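Local structure of PilY2 protein (Pseudomonas aeruginosa, 3TDQ) at residues F14-Q17 / L22-I25; F45-G50 / T67-H72. The protein probably takes part in the biogenesis of type IV pili (fimbriae). All blocks are in the same frame, centred on the assembly; numbering follows the deposited sequence.

Contact 1. Residues F14-Q17 / L22-I25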
ATOM      1  N   PHE A  14      -7.228 -14.995  -5.787  1.00 27.82           N
ATOM      2  CA  PHE A  14      -7.576 -16.126  -6.650  1.00 27.39           C
ATOM      3  C   PHE A  14      -8.807 -15.803  -7.505  1.00 32.79           C
ATOM      4  O   PHE A  14      -8.896 -16.254  -8.644  1.00 33.66           O
ATOM      5  CB  PHE A  14      -7.813 -17.395  -5.818  1.00 29.06           C
ATOM      6  CG  PHE A  14      -6.513 -18.067  -5.426  1.00 30.52           C
ATOM      7  CD1 PHE A  14      -5.729 -17.558  -4.394  1.00 33.13           C
ATOM      8  CD2 PHE A  14      -6.074 -19.211  -6.087  1.00 33.22           C
ATOM      9  CE1 PHE A  14      -4.518 -18.167  -4.047  1.00 33.70           C
ATOM     10  CE2 PHE A  14      -4.872 -19.826  -5.727  1.00 35.54           C
ATOM     11  CZ  PHE A  14      -4.099 -19.291  -4.715  1.00 32.72           C
ATOM     12  N   GLU A  15      -9.710 -14.975  -6.991  1.00 28.25           N
ATOM     13  CA  GLU A  15     -10.930 -14.560  -7.687  1.00 28.02           C
ATOM     14  C   GLU A  15     -11.461 -13.274  -7.117  1.00 30.03           C
ATOM     15  O   GLU A  15     -11.188 -12.932  -5.964  1.00 27.83           O
ATOM     16  CB  GLU A  15     -12.051 -15.637  -7.581  1.00 29.84           C
ATOM     17  CG  GLU A  15     -12.041 -16.719  -8.647  1.00 45.97           C
ATOM     18  CD  GLU A  15     -11.855 -16.297 -10.099  1.00 72.08           C
ATOM     19  OE1 GLU A  15     -12.393 -15.239 -10.509  1.00 57.54           O
ATOM     20  OE2 GLU A  15     -11.152 -17.038 -10.826  1.00 66.72           O
ATOM     21  N   VAL A  16     -12.255 -12.573  -7.934  1.00 28.32           N
ATOM     22  CA  VAL A  16     -12.937 -11.335  -7.596  1.00 28.75           C
ATOM     23  C   VAL A  16     -14.372 -11.462  -8.094  1.00 32.79           C
ATOM     24  O   VAL A  16     -14.592 -11.815  -9.266  1.00 31.11           O
ATOM     25  CB  VAL A  16     -12.262 -10.069  -8.184  1.00 33.87           C
ATOM     26  CG1 VAL A  16     -12.894  -8.799  -7.609  1.00 33.60           C
ATOM     27  CG2 VAL A  16     -10.756 -10.073  -7.954  1.00 33.54           C
ATOM     28  N   GLN A  17     -15.336 -11.171  -7.219  1.00 28.10           N
ATOM     29  CA  GLN A  17     -16.747 -11.178  -7.595  1.00 29.81           C
ATOM     30  C   GLN A  17     -17.255  -9.755  -7.418  1.00 30.64           C
ATOM     31  O   GLN A  17     -17.680  -9.384  -6.326  1.00 28.01           O
ATOM     32  CB  GLN A  17     -17.524 -12.195  -6.738  1.00 32.43           C
ATOM     33  CG  GLN A  17     -18.668 -12.792  -7.499  1.00 54.82           C
ATOM     34  CD  GLN A  17     -18.920 -14.217  -7.099  1.00 81.43           C
ATOM     35  OE1 GLN A  17     -19.549 -14.472  -6.073  1.00 77.86           O
ATOM     36  NE2 GLN A  17     -18.600 -15.154  -7.972  1.00 76.70           N
ATOM     37  N   LEU A  22     -16.953  -9.023  -3.347  1.00 26.62           N
ATOM     38  CA  LEU A  22     -16.158 -10.043  -2.669  1.00 26.22           C
ATOM     39  C   LEU A  22     -14.847 -10.278  -3.378  1.00 28.48           C
ATOM     40  O   LEU A  22     -14.780 -10.262  -4.611  1.00 28.77           O
ATOM     41  CB  LEU A  22     -16.917 -11.398  -2.561  1.00 27.21           C
ATOM     42  CG  LEU A  22     -18.123 -11.500  -1.639  1.00 33.08           C
ATOM     43  CD1 LEU A  22     -18.852 -12.811  -1.872  1.00 33.51           C
ATOM     44  CD2 LEU A  22     -17.742 -11.353  -0.152  1.00 34.85           C
ATOM     45  N   VAL A  23     -13.824 -10.545  -2.587  1.00 23.47           N
ATOM     46  CA  VAL A  23     -12.504 -10.872  -3.072  1.00 23.68           C
ATOM     47  C   VAL A  23     -12.050 -12.151  -2.338  1.00 28.44           C
ATOM     48  O   VAL A  23     -12.246 -12.313  -1.127  1.00 27.43           O
ATOM     49  CB  VAL A  23     -11.498  -9.694  -2.983  1.00 27.00           C
ATOM     50  CG1 VAL A  23     -11.110  -9.369  -1.540  1.00 26.23           C
ATOM     51  CG2 VAL A  23     -10.246  -9.977  -3.815  1.00 26.78           C
ATOM     52  N   ASP A  24     -11.510 -13.068  -3.114  1.00 26.11           N
ATOM     53  CA  ASP A  24     -10.982 -14.337  -2.627  1.00 25.39           C
ATOM     54  C   ASP A  24      -9.451 -14.223  -2.622  1.00 28.34           C
ATOM     55  O   ASP A  24      -8.821 -14.092  -3.681  1.00 27.70           O
ATOM     56  CB  ASP A  24     -11.505 -15.471  -3.531  1.00 25.95           C
ATOM     57  CG  ASP A  24     -10.849 -16.830  -3.460  1.00 30.74           C
ATOM     58  OD1 ASP A  24      -9.844 -16.978  -2.719  1.00 31.22           O
ATOM     59  OD2 ASP A  24     -11.308 -17.732  -4.181  1.00 33.46           O
ATOM     60  N   ILE A  25      -8.872 -14.266  -1.423  1.00 25.20           N
ATOM     61  CA  ILE A  25      -7.426 -14.193  -1.181  1.00 24.96           C
ATOM     62  C   ILE A  25      -7.022 -15.463  -0.440  1.00 28.87           C
ATOM     63  O   ILE A  25      -7.509 -15.695   0.675  1.00 27.70           O
ATOM     64  CB  ILE A  25      -7.027 -12.898  -0.387  1.00 26.76           C
ATOM     65  CG1 ILE A  25      -7.467 -11.617  -1.143  1.00 26.27           C
ATOM     66  CG2 ILE A  25      -5.508 -12.866  -0.096  1.00 27.13           C
ATOM     67  CD1 ILE A  25      -7.427 -10.350  -0.287  1.00 26.37           C
TER

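Contact 2. Residues F45-G50 / T67-H72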
ATOM      1  N   PHE A  45     -12.048  -3.105  -8.631  1.00 28.55           N
ATOM      2  CA  PHE A  45     -11.860  -3.215 -10.073  1.00 29.60           C
ATOM      3  C   PHE A  45     -10.391  -3.204 -10.480  1.00 36.03           C
ATOM      4  O   PHE A  45     -10.099  -3.394 -11.656  1.00 37.66           O
ATOM      5  CB  PHE A  45     -12.639  -2.103 -10.800  1.00 32.31           C
ATOM      6  CG  PHE A  45     -14.129  -2.276 -10.614  1.00 35.24           C
ATOM      7  CD1 PHE A  45     -14.856  -3.141 -11.431  1.00 39.34           C
ATOM      8  CD2 PHE A  45     -14.807  -1.583  -9.612  1.00 38.80           C
ATOM      9  CE1 PHE A  45     -16.236  -3.316 -11.243  1.00 41.05           C
ATOM     10  CE2 PHE A  45     -16.181  -1.771  -9.412  1.00 42.53           C
ATOM     11  CZ  PHE A  45     -16.892  -2.621 -10.241  1.00 41.22           C
ATOM     12  N   GLN A  46      -9.465  -3.061  -9.516  1.00 31.26           N
ATOM     13  CA  GLN A  46      -8.021  -3.067  -9.764  1.00 30.14           C
ATOM     14  C   GLN A  46      -7.408  -4.439  -9.487  1.00 32.89           C
ATOM     15  O   GLN A  46      -6.515  -4.863 -10.230  1.00 31.98           O
ATOM     16  CB  GLN A  46      -7.317  -2.003  -8.902  1.00 31.01           C
ATOM     17  CG  GLN A  46      -7.734  -0.576  -9.247  1.00 40.38           C
ATOM     18  CD  GLN A  46      -7.539  -0.219 -10.703  1.00 64.08           C
ATOM     19  OE1 GLN A  46      -6.410  -0.086 -11.197  1.00 61.23           O
ATOM     20  NE2 GLN A  46      -8.632   0.032 -11.398  1.00 59.50           N
ATOM     21  N   VAL A  47      -7.856  -5.121  -8.410  1.00 29.15           N
ATOM     22  CA  VAL A  47      -7.353  -6.459  -8.089  1.00 28.38           C
ATOM     23  C   VAL A  47      -7.854  -7.455  -9.140  1.00 31.90           C
ATOM     24  O   VAL A  47      -8.932  -7.281  -9.702  1.00 31.19           O
ATOM     25  CB  VAL A  47      -7.659  -6.936  -6.642  1.00 31.46           C
ATOM     26  CG1 VAL A  47      -6.939  -6.059  -5.621  1.00 30.33           C
ATOM     27  CG2 VAL A  47      -9.163  -7.009  -6.355  1.00 31.41           C
ATOM     28  N   LYS A  48      -7.023  -8.447  -9.458  1.00 28.19           N
ATOM     29  CA  LYS A  48      -7.344  -9.477 -10.449  1.00 28.35           C
ATOM     30  C   LYS A  48      -6.857 -10.821  -9.938  1.00 31.85           C
ATOM     31  O   LYS A  48      -5.935 -10.825  -9.128  1.00 29.83           O
ATOM     32  CB  LYS A  48      -6.619  -9.160 -11.809  1.00 31.01           C
ATOM     33  CG  LYS A  48      -6.913  -7.812 -12.471  1.00 46.05           C
ATOM     34  CD  LYS A  48      -8.309  -7.740 -13.071  1.00 58.96           C
ATOM     35  CE  LYS A  48      -8.656  -6.348 -13.531  1.00 69.71           C
ATOM     36  NZ  LYS A  48     -10.100  -6.240 -13.868  1.00 81.74           N
ATOM     37  N   PRO A  49      -7.329 -11.967 -10.483  1.00 31.24           N
ATOM     38  CA  PRO A  49      -6.688 -13.256 -10.131  1.00 30.69           C
ATOM     39  C   PRO A  49      -5.189 -13.181 -10.444  1.00 32.14           C
ATOM     40  O   PRO A  49      -4.816 -12.693 -11.508  1.00 30.64           O
ATOM     41  CB  PRO A  49      -7.399 -14.263 -11.046  1.00 32.77           C
ATOM     42  CG  PRO A  49      -8.726 -13.610 -11.368  1.00 37.49           C
ATOM     43  CD  PRO A  49      -8.410 -12.152 -11.479  1.00 32.93           C
ATOM     44  N   GLY A  50      -4.357 -13.556  -9.486  1.00 27.95           N
ATOM     45  CA  GLY A  50      -2.908 -13.473  -9.628  1.00 27.13           C
ATOM     46  C   GLY A  50      -2.298 -12.257  -8.950  1.00 30.84           C
ATOM     47  O   GLY A  50      -1.076 -12.214  -8.794  1.00 30.91           O
ATOM     48  N   THR A  67     -10.481  -2.344   4.014  1.00 25.03           N
ATOM     49  CA  THR A  67     -10.611  -0.889   3.853  1.00 25.62           C
ATOM     50  C   THR A  67      -9.355  -0.299   3.212  1.00 28.01           C
ATOM     51  O   THR A  67      -9.349   0.878   2.860  1.00 26.85           O
ATOM     52  CB  THR A  67     -10.918  -0.204   5.205  1.00 28.44           C
ATOM     53  OG1 THR A  67      -9.852  -0.498   6.103  1.00 30.05           O
ATOM     54  CG2 THR A  67     -12.249  -0.657   5.800  1.00 27.91           C
ATOM     55  N   ASP A  68      -8.307  -1.122   3.031  1.00 24.89           N
ATOM     56  CA  ASP A  68      -7.026  -0.683   2.448  1.00 24.81           C
ATOM     57  C   ASP A  68      -6.340  -1.867   1.787  1.00 28.78           C
ATOM     58  O   ASP A  68      -6.127  -2.890   2.444  1.00 27.63           O
ATOM     59  CB  ASP A  68      -6.111  -0.076   3.556  1.00 27.02           C
ATOM     60  CG  ASP A  68      -4.887   0.696   3.056  1.00 39.32           C
ATOM     61  OD1 ASP A  68      -4.734   0.843   1.829  1.00 41.64           O
ATOM     62  OD2 ASP A  68      -4.097   1.170   3.901  1.00 40.82           O
ATOM     63  N   ILE A  69      -6.042  -1.770   0.486  1.00 24.61           N
ATOM     64  CA  ILE A  69      -5.376  -2.897  -0.188  1.00 24.45           C
ATOM     65  C   ILE A  69      -4.348  -2.368  -1.197  1.00 27.71           C
ATOM     66  O   ILE A  69      -4.634  -1.442  -1.955  1.00 25.79           O
ATOM     67  CB  ILE A  69      -6.396  -3.898  -0.810  1.00 26.53           C
ATOM     68  CG1 ILE A  69      -5.700  -5.167  -1.382  1.00 26.42           C
ATOM     69  CG2 ILE A  69      -7.359  -3.218  -1.806  1.00 25.39           C
ATOM     70  CD1 ILE A  69      -6.674  -6.424  -1.570  1.00 28.88           C
ATOM     71  N   TYR A  70      -3.155  -2.989  -1.199  1.00 26.26           N
ATOM     72  CA  TYR A  70      -2.046  -2.604  -2.053  1.00 25.19           C
ATOM     73  C   TYR A  70      -1.621  -3.780  -2.934  1.00 27.47           C
ATOM     74  O   TYR A  70      -1.405  -4.877  -2.433  1.00 26.29           O
ATOM     75  CB  TYR A  70      -0.870  -2.110  -1.185  1.00 26.28           C
ATOM     76  CG  TYR A  70       0.410  -1.818  -1.945  1.00 28.59           C
ATOM     77  CD1 TYR A  70       0.651  -0.554  -2.488  1.00 30.93           C
ATOM     78  CD2 TYR A  70       1.418  -2.775  -2.049  1.00 28.92           C
ATOM     79  CE1 TYR A  70       1.845  -0.270  -3.160  1.00 29.18           C
ATOM     80  CE2 TYR A  70       2.616  -2.500  -2.712  1.00 30.14           C
ATOM     81  CZ  TYR A  70       2.823  -1.248  -3.271  1.00 34.02           C
ATOM     82  OH  TYR A  70       3.997  -1.001  -3.954  1.00 28.67           O
ATOM     83  N   ILE A  71      -1.474  -3.531  -4.239  1.00 23.94           N
ATOM     84  CA  ILE A  71      -1.022  -4.558  -5.183  1.00 24.34           C
ATOM     85  C   ILE A  71       0.492  -4.442  -5.313  1.00 30.81           C
ATOM     86  O   ILE A  71       0.997  -3.377  -5.660  1.00 32.37           O
ATOM     87  CB  ILE A  71      -1.755  -4.434  -6.549  1.00 27.42           C
ATOM     88  CG1 ILE A  71      -3.307  -4.594  -6.382  1.00 28.55           C
ATOM     89  CG2 ILE A  71      -1.190  -5.447  -7.573  1.00 27.17           C
ATOM     90  CD1 ILE A  71      -4.172  -3.957  -7.551  1.00 35.91           C
ATOM     91  N   HIS A  72       1.208  -5.527  -5.009  1.00 29.70           N
ATOM     92  CA  HIS A  72       2.662  -5.616  -5.144  1.00 31.08           C
ATOM     93  C   HIS A  72       3.015  -5.676  -6.622  1.00 34.30           C
ATOM     94  O   HIS A  72       2.446  -6.486  -7.368  1.00 33.53           O
ATOM     95  CB  HIS A  72       3.198  -6.834  -4.386  1.00 32.61           C
ATOM     96  CG  HIS A  72       3.064  -6.689  -2.909  1.00 37.53           C
ATOM     97  ND1 HIS A  72       4.084  -6.160  -2.143  1.00 41.61           N
ATOM     98  CD2 HIS A  72       1.992  -6.901  -2.116  1.00 39.81           C
ATOM     99  CE1 HIS A  72       3.617  -6.116  -0.899  1.00 41.00           C
ATOM    100  NE2 HIS A  72       2.369  -6.570  -0.835  1.00 40.41           N
TER

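Contact 1. Residues F14-Q17 / L22-I25
Asp24 meets two residues of strand 14-17 at once, Phe14 and Glu15. Its backbone carbonyl accepts the amide of Phe14, with Phe14 N 2.8 Å from Asp24 O. Its own amide binds Glu15, with Asp24 N 2.9 Å from Glu15 O. Both bonds are nearly straight at hydrogen. In both, the donor is tilted about 25° from the carbonyl plane. The carboxylate of Asp24 turns back over the Phe14-Glu15 link. With CG anti to the backbone N (chi1 165°), OD1 comes within 3.7 Å of Phe14 CB. OD2 touches the CB atoms of both Phe14 and Glu15. The Glu15 chain bends at chi2 and carries its carboxylate off, so the two like charges stand well apart, with Glu15 OE2 6.7 Å from Asp24 OD2. At the other end Gln17 and Leu22 exchange two backbone bonds, Gln17 N to Leu22 O at 2.8 Å and Leu22 N to Gln17 O at 3.1 Å. Between these pairs Val16 and Val23 form a non-hydrogen-bonded pair, their side chains crossing at an angle with CG2 of Val16 4.2 Å from CG2 of Val23. Further out, the Phe14 ring meets the ring of His27, and Asp24 OD1 takes a weak hydrogen bond from His27 N. On the valine face, Val13 and Ile66 cover Val23, while Leu44 and Val47 touch Val16. The whole is an antiparallel beta hairpin of strands 6-17 and 22-25, with a classic beta bulge where Phe14 and Glu15 both face Asp24.

Contact 2. Residues F45-G50 / T67-H72
Gln46 and Val47 meet strand 65-71 by van der Waals contact, without hydrogen bonds between the two segments, and the methyl end of Ile71 rests against main chain as well as side chains. Ile71 CD1 lies 3.7 Å from Gln46 O and 4.0 Å from Val47 N, so it sits against the peptide that joins the two loop residues. It also reaches Gln46 CB at 3.9 Å. The Gln46 chain then bends at chi2 and leads away from the strand; its side chain lies about 3 Å from a bound glycerol, probably from the crystallisation liquor. Val47 supplies one methyl, CG1, to both isoleucines. This branch is anti to the carbonyl carbon (chi1 -65°) and lies 4.0 Å from Ile71 CD1. The side chains of Val47 and Ile71 run at a slant to each other, and Ile71 CG1 shares in the touch. In Ile69, two residues earlier on the same strand face, CG1 is anti to the backbone N (chi1 -174°) and carries CD1 to 4.1 Å from Val47 CG1. Tyr70 points away from the loop. Its hydroxyl bonds Glu8 of the second subunit, and Asp68 forms a salt bridge with Lys73 of that subunit, so this side of the strand belongs to the dimer contact. Val47 also packs on Leu32, and Ile69 packs on Val53 and Tyr55 of strand 52-58. The loop segment 45-50, between strands 41-42 and 52-58, thus lies against the inward side of strand 65-71, while strand 52-58 pairs with that strand along its length.

Overall arrangement
The two contacts have centres about 10 Å apart and follow each other along the chain, contact 1 closing before contact 2 opens. Both reach the same five-stranded antiparallel sheet. Contact 1 joins the paired strands 6-17 and 22-25, and contact 2 brings a loop onto strand 65-71, an outermost strand of the sheet within this chain. They touch directly: Val47 packs against Val23, and Pro49 against Phe14 and Glu15. Segment 45-50 therefore bridges the hairpin and the last sheet strand. The strand order 3-2-1-4-5 of the sheet is consistent with the OB clan to which the family is assigned.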